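Local coordinates for hypothetical protein BA_2335 (Bacillus anthracis, PDB 4H4N) that is of unknown function but folds as a small all-beta domain in which a two-stranded sheet packs on a three-stranded antiparallel sheet, at residues V21-P26 against T49-Y54. Residues are numbered along the deposited sequence; the frame is centred on the assembly and turned at random.
Sequences VTFFGP and TRYPNY
An aromatic cluster of F23, Y51 and Y54 joins the central strand of the three-stranded sheet to the loop leading from strand 44-48 to strand 56-63. F23, the buried member, offers different parts of its ring to the two tyrosines. Toward Y54 it presents an edge: CD1 of F23 lies 3.6 Å from CG of Y54 over one face of the tyrosine, making a T-shaped pair with centroids 5.2 Å apart and planes inclined at 62°. At the far end of the same ring, CZ of F23 meets CB of Y51 at 3.7 Å. The ring of Y51, although within 14° of parallel to that of F23, is slid so far aside that the two scarcely overlap; its CB makes the nearest approach. With chi1 at 50°, CG of Y51 sits between its backbone N and carbonyl carbon, and the ring leads away from F23 until OH hydrogen-bonds to K7 O. Within the loop itself, the carbonyl O of P52 lies in plane at the edge of the Y54 ring whose face meets F23. No hydrogen bond crosses between 21-26 and 49-54, so apolar and aromatic packing carries the contact. Y57 also touches F23, while I9 of strand 9-13 meets both tyrosines. The arrangement is that of a two-layer beta fold in which a loop joining the two sheets packs its tyrosines against the middle strand of an antiparallel sheet.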
loop_
_atom_site.group_PDB
_atom_site.type_symbol
_atom_site.label_atom_id
_atom_site.label_comp_id
_atom_site.label_asym_id
_atom_site.label_seq_id
_atom_site.Cartn_x
_atom_site.Cartn_y
_atom_site.Cartn_z
ATOM N N VAL A 21 -2.761 0.445 0.004
ATOM C CA VAL A 21 -2.524 1.433 -1.031
ATOM C C VAL A 21 -3.768 1.481 -1.916
ATOM O O VAL A 21 -4.179 0.463 -2.460
ATOM C CB VAL A 21 -1.294 1.060 -1.883
ATOM C CG1 VAL A 21 -1.013 2.132 -2.923
ATOM C CG2 VAL A 21 -0.066 0.812 -0.996
ATOM N N THR A 22 -4.374 2.655 -2.029
ATOM C CA THR A 22 -5.536 2.855 -2.874
ATOM C C THR A 22 -5.144 3.693 -4.074
ATOM O O THR A 22 -4.545 4.752 -3.930
ATOM C CB THR A 22 -6.659 3.558 -2.092
ATOM O OG1 THR A 22 -6.983 2.796 -0.930
ATOM C CG2 THR A 22 -7.896 3.693 -2.949
ATOM N N PHE A 23 -5.486 3.205 -5.259
ATOM C CA PHE A 23 -5.247 3.905 -6.514
ATOM C C PHE A 23 -6.524 4.599 -6.950
ATOM O O PHE A 23 -7.604 4.002 -6.913
ATOM C CB PHE A 23 -4.810 2.904 -7.598
ATOM C CG PHE A 23 -3.453 2.299 -7.333
ATOM C CD1 PHE A 23 -2.306 2.964 -7.708
ATOM C CD2 PHE A 23 -3.312 1.086 -6.704
ATOM C CE1 PHE A 23 -1.043 2.421 -7.475
ATOM C CE2 PHE A 23 -2.055 0.544 -6.458
ATOM C CZ PHE A 23 -0.929 1.216 -6.849
ATOM N N PHE A 24 -6.391 5.852 -7.371
ATOM C CA PHE A 24 -7.505 6.710 -7.752
ATOM C C PHE A 24 -7.361 7.183 -9.177
ATOM O O PHE A 24 -6.258 7.349 -9.689
ATOM C CB PHE A 24 -7.553 7.961 -6.850
ATOM C CG PHE A 24 -7.836 7.672 -5.399
ATOM C CD1 PHE A 24 -9.129 7.624 -4.907
ATOM C CD2 PHE A 24 -6.797 7.419 -4.510
ATOM C CE1 PHE A 24 -9.374 7.355 -3.576
ATOM C CE2 PHE A 24 -7.054 7.160 -3.180
ATOM C CZ PHE A 24 -8.342 7.146 -2.712
ATOM N N GLY A 25 -8.505 7.450 -9.807
ATOM C CA GLY A 25 -8.547 7.988 -11.150
ATOM C C GLY A 25 -8.834 9.480 -11.180
ATOM O O GLY A 25 -8.822 10.169 -10.162
ATOM N N PRO A 26 -9.105 10.007 -12.387
ATOM C CA PRO A 26 -9.220 11.464 -12.578
ATOM C C PRO A 26 -10.353 12.103 -11.829
ATOM O O PRO A 26 -10.281 13.278 -11.489
ATOM C CB PRO A 26 -9.456 11.626 -14.085
ATOM C CG PRO A 26 -9.782 10.300 -14.600
ATOM C CD PRO A 26 -9.199 9.282 -13.665
ATOM N N THR A 49 4.752 -3.930 -8.264
ATOM C CA THR A 49 5.143 -3.894 -9.654
ATOM C C THR A 49 3.969 -4.034 -10.615
ATOM O O THR A 49 4.119 -3.772 -11.807
ATOM C CB THR A 49 6.174 -5.003 -9.939
ATOM O OG1 THR A 49 5.617 -6.282 -9.625
ATOM C CG2 THR A 49 7.420 -4.783 -9.095
ATOM N N ARG A 50 2.810 -4.446 -10.105
ATOM C CA ARG A 50 1.612 -4.600 -10.914
ATOM C C ARG A 50 0.559 -3.680 -10.343
ATOM O O ARG A 50 0.249 -3.721 -9.159
ATOM C CB ARG A 50 1.137 -6.054 -10.894
ATOM C CG ARG A 50 2.189 -7.022 -11.463
ATOM C CD ARG A 50 1.715 -8.448 -11.596
ATOM N NE ARG A 50 0.632 -8.563 -12.552
ATOM C CZ ARG A 50 0.019 -9.710 -12.859
ATOM N NH1 ARG A 50 0.377 -10.837 -12.267
ATOM N NH2 ARG A 50 -0.973 -9.727 -13.733
ATOM N N TYR A 51 0.007 -2.853 -11.202
ATOM C CA TYR A 51 -0.993 -1.904 -10.800
ATOM C C TYR A 51 -1.632 -1.358 -12.058
ATOM O O TYR A 51 -1.002 -1.305 -13.109
ATOM C CB TYR A 51 -0.398 -0.770 -9.936
ATOM C CG TYR A 51 0.817 -0.102 -10.501
ATOM C CD1 TYR A 51 0.711 0.953 -11.408
ATOM C CD2 TYR A 51 2.092 -0.484 -10.096
ATOM C CE1 TYR A 51 1.834 1.576 -11.912
ATOM C CE2 TYR A 51 3.231 0.139 -10.606
ATOM C CZ TYR A 51 3.085 1.183 -11.501
ATOM O OH TYR A 51 4.185 1.841 -11.996
ATOM N N PRO A 52 -2.881 -0.913 -11.953
ATOM C CA PRO A 52 -3.534 -0.335 -13.108
ATOM C C PRO A 52 -3.024 1.064 -13.382
ATOM O O PRO A 52 -2.390 1.684 -12.530
ATOM C CB PRO A 52 -4.997 -0.248 -12.658
ATOM C CG PRO A 52 -4.925 -0.099 -11.199
ATOM C CD PRO A 52 -3.772 -0.935 -10.775
ATOM N N ASN A 53 -3.305 1.559 -14.575
ATOM C CA ASN A 53 -3.056 2.958 -14.855
ATOM C C ASN A 53 -3.810 3.749 -13.792
ATOM O O ASN A 53 -4.922 3.391 -13.423
ATOM C CB ASN A 53 -3.517 3.336 -16.257
ATOM C CG ASN A 53 -2.664 2.707 -17.342
ATOM O OD1 ASN A 53 -1.524 2.307 -17.103
ATOM N ND2 ASN A 53 -3.206 2.638 -18.547
ATOM N N TYR A 54 -3.181 4.789 -13.264
ATOM C CA TYR A 54 -3.740 5.543 -12.142
ATOM C C TYR A 54 -3.358 7.005 -12.228
ATOM O O TYR A 54 -2.409 7.377 -12.901
ATOM C CB TYR A 54 -3.250 4.953 -10.790
ATOM C CG TYR A 54 -1.794 5.221 -10.489
ATOM C CD1 TYR A 54 -0.798 4.406 -10.992
ATOM C CD2 TYR A 54 -1.418 6.314 -9.728
ATOM C CE1 TYR A 54 0.529 4.669 -10.731
ATOM C CE2 TYR A 54 -0.088 6.583 -9.457
ATOM C CZ TYR A 54 0.881 5.768 -9.961
ATOM O OH TYR A 54 2.203 6.054 -9.700
#